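Local structure of dimethyl-sulfide monooxygenase (Hyphomicrobium sulfonivorans, 6AK1) at residues E156-A161 with S234-S239; V167-W172 with T446-Q451. The protein oxidises dimethyl sulfide to methanethiol and formaldehyde with NADH and O2, as the FMN-dependent large subunit of a two-component monooxygenase. One frame throughout, in Å; residues are numbered along the deposited sequence.

Both contacts are made by helix 157-174, contact 1 near its start and contact 2 farther along, and their centres lie about 15 Å apart. In contact 1 the helix meets its neighbour in the TIM barrel, helix 232-240; in contact 2 it meets a loop from the C-terminal part of the chain. The two join directly where Ser239 O packs against Pro448 CD at 3.1 Å. Asn240, just past 234-239, ties them further: its ND2 bonds to the backbone oxygen of Phe236, its OD1 meets Tyr169 OH, and its own carbonyl takes His447 NE2. Contact 1 holds Tyr158, which probably binds FMN, as in related enzymes; contact 2 lies away from the flavin-binding residues.

Contact 1 of 2, residues E156-A161 with S234-S239; sequences ERYEMA and SKFAAS
The Phe236 ring takes the methyl of Ala161 over one face: Ala161 CB stands 4.0 Å from the ring centroid and 27° off the normal, a CH-pi contact that falls toward the far end of the ring, with Ala161 CB 3.7 Å from Phe236 CZ. The backbone carbonyl joins in, Ala161 O lying 3.7 Å from Phe236 CE1. Tyr158 meets the root of the same side chain obliquely, Tyr158 CD1 coming within 3.7 Å of Phe236 CB. The two aromatic rings form an oblique pair, inclined at 56° with centroids 5.8 Å apart. With CG anti to the backbone N (chi1 -177°), Phe236 reaches from its own helix across to Ala161, while Tyr158 crosses it at about a right angle, with CD1 and CE1 near Phe236 CB. An alanine at Phe236 would leave the Ala161 methyl without its aromatic face and is likely to open a gap between the helices, giving Tyr158 more freedom to turn. Tyr158 probably binds FMN, as in its relatives, so this apolar support probably helps to place it. Helix 157-174 thus packs near its beginning on helix 232-240, which follows barrel strand 223-227; Asp162 and Met165 carry the Phe236 contact farther along helix 157-174, and helix 251-267 touches Ser234 and Ala238.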
# COMPACT_ATOMS: atom_id res chain seq x y z
N GLU A 156 -10.31 -8.98 19.92
CA GLU A 156 -10.63 -7.56 19.95
C GLU A 156 -9.72 -6.73 19.05
O GLU A 156 -9.67 -5.51 19.22
CB GLU A 156 -10.57 -7.05 21.38
CG GLU A 156 -11.35 -7.90 22.37
CD GLU A 156 -11.13 -7.49 23.81
OE1 GLU A 156 -10.53 -6.43 24.05
OE2 GLU A 156 -11.56 -8.25 24.70
N ARG A 157 -9.02 -7.36 18.10
CA ARG A 157 -8.03 -6.64 17.31
C ARG A 157 -8.65 -5.47 16.55
O ARG A 157 -8.03 -4.40 16.44
CB ARG A 157 -7.32 -7.60 16.35
CG ARG A 157 -8.24 -8.52 15.59
CD ARG A 157 -7.49 -9.78 15.04
NE ARG A 157 -8.25 -10.59 14.08
CZ ARG A 157 -9.41 -11.22 14.33
NH1 ARG A 157 -9.94 -11.18 15.55
NH2 ARG A 157 -10.02 -11.91 13.37
N TYR A 158 -9.88 -5.62 16.05
CA TYR A 158 -10.48 -4.56 15.25
C TYR A 158 -11.07 -3.45 16.10
O TYR A 158 -11.14 -2.31 15.64
CB TYR A 158 -11.52 -5.15 14.30
CG TYR A 158 -10.84 -5.78 13.10
CD1 TYR A 158 -10.23 -4.99 12.14
CD2 TYR A 158 -10.77 -7.17 12.97
CE1 TYR A 158 -9.59 -5.55 11.06
CE2 TYR A 158 -10.12 -7.74 11.88
CZ TYR A 158 -9.54 -6.93 10.93
OH TYR A 158 -8.89 -7.47 9.84
N GLU A 159 -11.50 -3.76 17.32
CA GLU A 159 -11.81 -2.70 18.28
C GLU A 159 -10.55 -1.91 18.62
O GLU A 159 -10.57 -0.68 18.73
CB GLU A 159 -12.44 -3.31 19.54
CG GLU A 159 -13.97 -3.50 19.50
CD GLU A 159 -14.49 -4.12 18.21
OE1 GLU A 159 -15.29 -3.44 17.51
OE2 GLU A 159 -14.11 -5.28 17.89
N MET A 160 -9.44 -2.62 18.80
CA MET A 160 -8.15 -1.97 19.01
C MET A 160 -7.80 -1.09 17.82
O MET A 160 -7.41 0.07 17.98
CB MET A 160 -7.08 -3.03 19.22
CG MET A 160 -6.16 -2.77 20.38
SD MET A 160 -5.10 -4.20 20.67
CE MET A 160 -6.31 -5.50 20.96
N ALA A 161 -7.94 -1.63 16.61
CA ALA A 161 -7.57 -0.89 15.41
C ALA A 161 -8.44 0.34 15.22
O ALA A 161 -7.96 1.39 14.77
CB ALA A 161 -7.65 -1.81 14.19
N SER A 234 -13.57 -6.27 6.88
CA SER A 234 -14.15 -5.56 5.74
C SER A 234 -14.83 -4.27 6.17
O SER A 234 -14.90 -3.32 5.39
CB SER A 234 -15.14 -6.47 5.00
OG SER A 234 -16.33 -6.64 5.76
N LYS A 235 -15.34 -4.22 7.41
CA LYS A 235 -15.93 -2.98 7.90
C LYS A 235 -14.85 -1.96 8.22
O LYS A 235 -14.99 -0.78 7.90
CB LYS A 235 -16.81 -3.26 9.13
CG LYS A 235 -18.17 -3.91 8.82
CD LYS A 235 -19.30 -3.20 9.58
CE LYS A 235 -20.70 -3.65 9.10
NZ LYS A 235 -21.69 -2.52 9.03
N PHE A 236 -13.77 -2.41 8.86
CA PHE A 236 -12.63 -1.53 9.14
C PHE A 236 -12.10 -0.90 7.86
O PHE A 236 -11.86 0.32 7.81
CB PHE A 236 -11.54 -2.33 9.85
CG PHE A 236 -10.35 -1.51 10.25
CD1 PHE A 236 -10.47 -0.51 11.20
CD2 PHE A 236 -9.10 -1.75 9.68
CE1 PHE A 236 -9.37 0.25 11.58
CE2 PHE A 236 -7.99 -1.00 10.06
CZ PHE A 236 -8.14 0.01 11.00
N ALA A 237 -11.91 -1.70 6.81
CA ALA A 237 -11.37 -1.18 5.55
C ALA A 237 -12.34 -0.21 4.89
O ALA A 237 -11.93 0.88 4.46
CB ALA A 237 -11.05 -2.34 4.60
N ALA A 238 -13.62 -0.58 4.79
CA ALA A 238 -14.59 0.27 4.11
C ALA A 238 -14.82 1.59 4.85
O ALA A 238 -15.14 2.61 4.22
CB ALA A 238 -15.92 -0.48 3.95
N SER A 239 -14.70 1.60 6.18
CA SER A 239 -14.86 2.86 6.90
C SER A 239 -13.71 3.83 6.63
O SER A 239 -13.93 5.03 6.47
CB SER A 239 -15.00 2.60 8.40
OG SER A 239 -16.00 1.64 8.65

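Contact 2 of 2, residues V167-W172 with T446-Q451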
# COMPACT_ATOMS: atom_id res chain seq x y z
N VAL A 167 -7.33 7.87 17.54
CA VAL A 167 -6.22 8.66 18.09
C VAL A 167 -5.50 9.41 16.97
O VAL A 167 -5.26 10.62 17.08
CB VAL A 167 -5.25 7.75 18.86
CG1 VAL A 167 -3.97 8.51 19.21
CG2 VAL A 167 -5.91 7.17 20.13
N MET A 168 -5.12 8.70 15.89
CA MET A 168 -4.42 9.33 14.77
C MET A 168 -5.22 10.48 14.19
O MET A 168 -4.68 11.57 13.96
CB MET A 168 -4.14 8.30 13.66
CG MET A 168 -3.47 7.02 14.09
SD MET A 168 -1.79 7.30 14.66
CE MET A 168 -0.88 7.37 13.12
N TYR A 169 -6.52 10.24 13.92
CA TYR A 169 -7.37 11.29 13.35
C TYR A 169 -7.51 12.49 14.30
O TYR A 169 -7.57 13.65 13.85
CB TYR A 169 -8.75 10.72 13.02
CG TYR A 169 -8.77 9.62 11.95
CD1 TYR A 169 -7.79 9.54 10.96
CD2 TYR A 169 -9.80 8.69 11.92
CE1 TYR A 169 -7.83 8.53 9.98
CE2 TYR A 169 -9.85 7.69 10.95
CZ TYR A 169 -8.87 7.62 9.98
OH TYR A 169 -8.93 6.62 9.04
N LYS A 170 -7.58 12.25 15.61
CA LYS A 170 -7.67 13.36 16.56
C LYS A 170 -6.40 14.20 16.53
O LYS A 170 -6.46 15.43 16.53
CB LYS A 170 -7.92 12.84 17.98
CG LYS A 170 -9.32 12.28 18.20
CD LYS A 170 -9.51 11.76 19.63
CE LYS A 170 -10.91 11.15 19.84
NZ LYS A 170 -11.06 10.55 21.20
N LEU A 171 -5.24 13.54 16.50
CA LEU A 171 -3.98 14.28 16.47
C LEU A 171 -3.86 15.10 15.19
O LEU A 171 -3.53 16.29 15.24
CB LEU A 171 -2.81 13.31 16.61
CG LEU A 171 -2.73 12.61 17.97
CD1 LEU A 171 -1.78 11.42 17.92
CD2 LEU A 171 -2.32 13.61 19.07
N TRP A 172 -4.18 14.49 14.04
CA TRP A 172 -3.97 15.12 12.74
C TRP A 172 -5.00 16.20 12.43
O TRP A 172 -4.65 17.26 11.88
CB TRP A 172 -4.00 14.07 11.63
CG TRP A 172 -2.78 13.19 11.52
CD1 TRP A 172 -1.49 13.52 11.83
CD2 TRP A 172 -2.74 11.84 11.06
NE1 TRP A 172 -0.65 12.46 11.59
CE2 TRP A 172 -1.40 11.41 11.11
CE3 TRP A 172 -3.72 10.94 10.60
CZ2 TRP A 172 -1.00 10.12 10.72
CZ3 TRP A 172 -3.32 9.65 10.21
CH2 TRP A 172 -1.96 9.26 10.28
N THR A 446 -17.67 12.93 4.84
CA THR A 446 -18.16 11.61 5.24
C THR A 446 -17.05 10.67 5.68
O THR A 446 -17.34 9.55 6.11
CB THR A 446 -18.93 10.95 4.08
OG1 THR A 446 -18.05 10.72 2.97
CG2 THR A 446 -20.10 11.84 3.62
N HIS A 447 -15.77 11.10 5.59
CA HIS A 447 -14.69 10.23 6.06
C HIS A 447 -14.61 10.31 7.58
O HIS A 447 -14.80 11.39 8.14
CB HIS A 447 -13.35 10.65 5.43
CG HIS A 447 -12.24 9.70 5.72
ND1 HIS A 447 -11.55 9.69 6.92
CD2 HIS A 447 -11.71 8.69 4.98
CE1 HIS A 447 -10.65 8.72 6.90
NE2 HIS A 447 -10.73 8.10 5.74
N PRO A 448 -14.33 9.20 8.26
CA PRO A 448 -14.32 9.23 9.73
C PRO A 448 -13.33 10.22 10.32
O PRO A 448 -13.55 10.68 11.45
CB PRO A 448 -13.99 7.79 10.13
CG PRO A 448 -13.39 7.16 8.89
CD PRO A 448 -14.05 7.85 7.74
N ALA A 449 -12.26 10.57 9.60
CA ALA A 449 -11.33 11.59 10.10
C ALA A 449 -11.98 12.97 10.18
O ALA A 449 -11.61 13.78 11.05
CB ALA A 449 -10.09 11.64 9.20
N ALA A 450 -12.95 13.25 9.31
CA ALA A 450 -13.57 14.57 9.26
C ALA A 450 -14.33 14.93 10.53
O ALA A 450 -14.57 16.12 10.78
CB ALA A 450 -14.50 14.67 8.06
N GLN A 451 -14.72 13.96 11.35
CA GLN A 451 -15.46 14.31 12.55
C GLN A 451 -14.59 14.97 13.62
O GLN A 451 -15.14 15.60 14.53
CB GLN A 451 -16.15 13.08 13.13
CG GLN A 451 -15.23 12.02 13.65
CD GLN A 451 -15.77 10.65 13.32
OE1 GLN A 451 -16.90 10.53 12.84
NE2 GLN A 451 -14.95 9.60 13.53
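At Tyr169 and Ala449 the two backbones come within 5.1 Å, CA to CA, a close approach that a residue as small as alanine permits. Segment 167-172 is regular helix widening into a pi-type turn at 170-172, whereas 446-451 is a loop that coils through helical phi and psi values from Pro448 onward. Its bend is held from inside: Ala449 N donates to His447 ND1 over 2.9 Å, nearly straight at 166° though tilted somewhat out of the ring plane, and Ala450 N bonds to His447 O. Together with the bond of His447 NE2 to Asn240 O, the first of these holds the imidazole's rotation, with CE1 toward Tyr169.

Tyr169 is the one residue of the helical segment that carries the contact. Ala449 CB sits over one face of its ring, 3.7 Å from the centroid, in a CH-pi contact. The imidazole of His447 presents its edge to the Tyr169 ring in an offset edge-to-face pair with planes at 76°; its leading atom, His447 CE1, is 3.5 Å from Tyr169 OH. In this luciferase-like TIM barrel, the contact lays a late loop, following helix 431-435, against helix 157-174, in the long connection along the chain from strand 130-135 to its parallel neighbour 223-227 of the barrel. Pro448 adds a looser touch, its CG 4.1 Å from Tyr169 CE2. Tyr169 CG lies beside the backbone N and anti to the carbonyl carbon (chi1 -63°), which carries the ring past Ala449 so that its hydroxyl end reaches His447. That hydroxyl bonds to Asn240 OD1, so one residue at the end of helix 232-240 satisfies the polar ends of both rings. Farther on, Tyr452 packs against both Tyr169 and Lys170, continuing the loop's course along the helix.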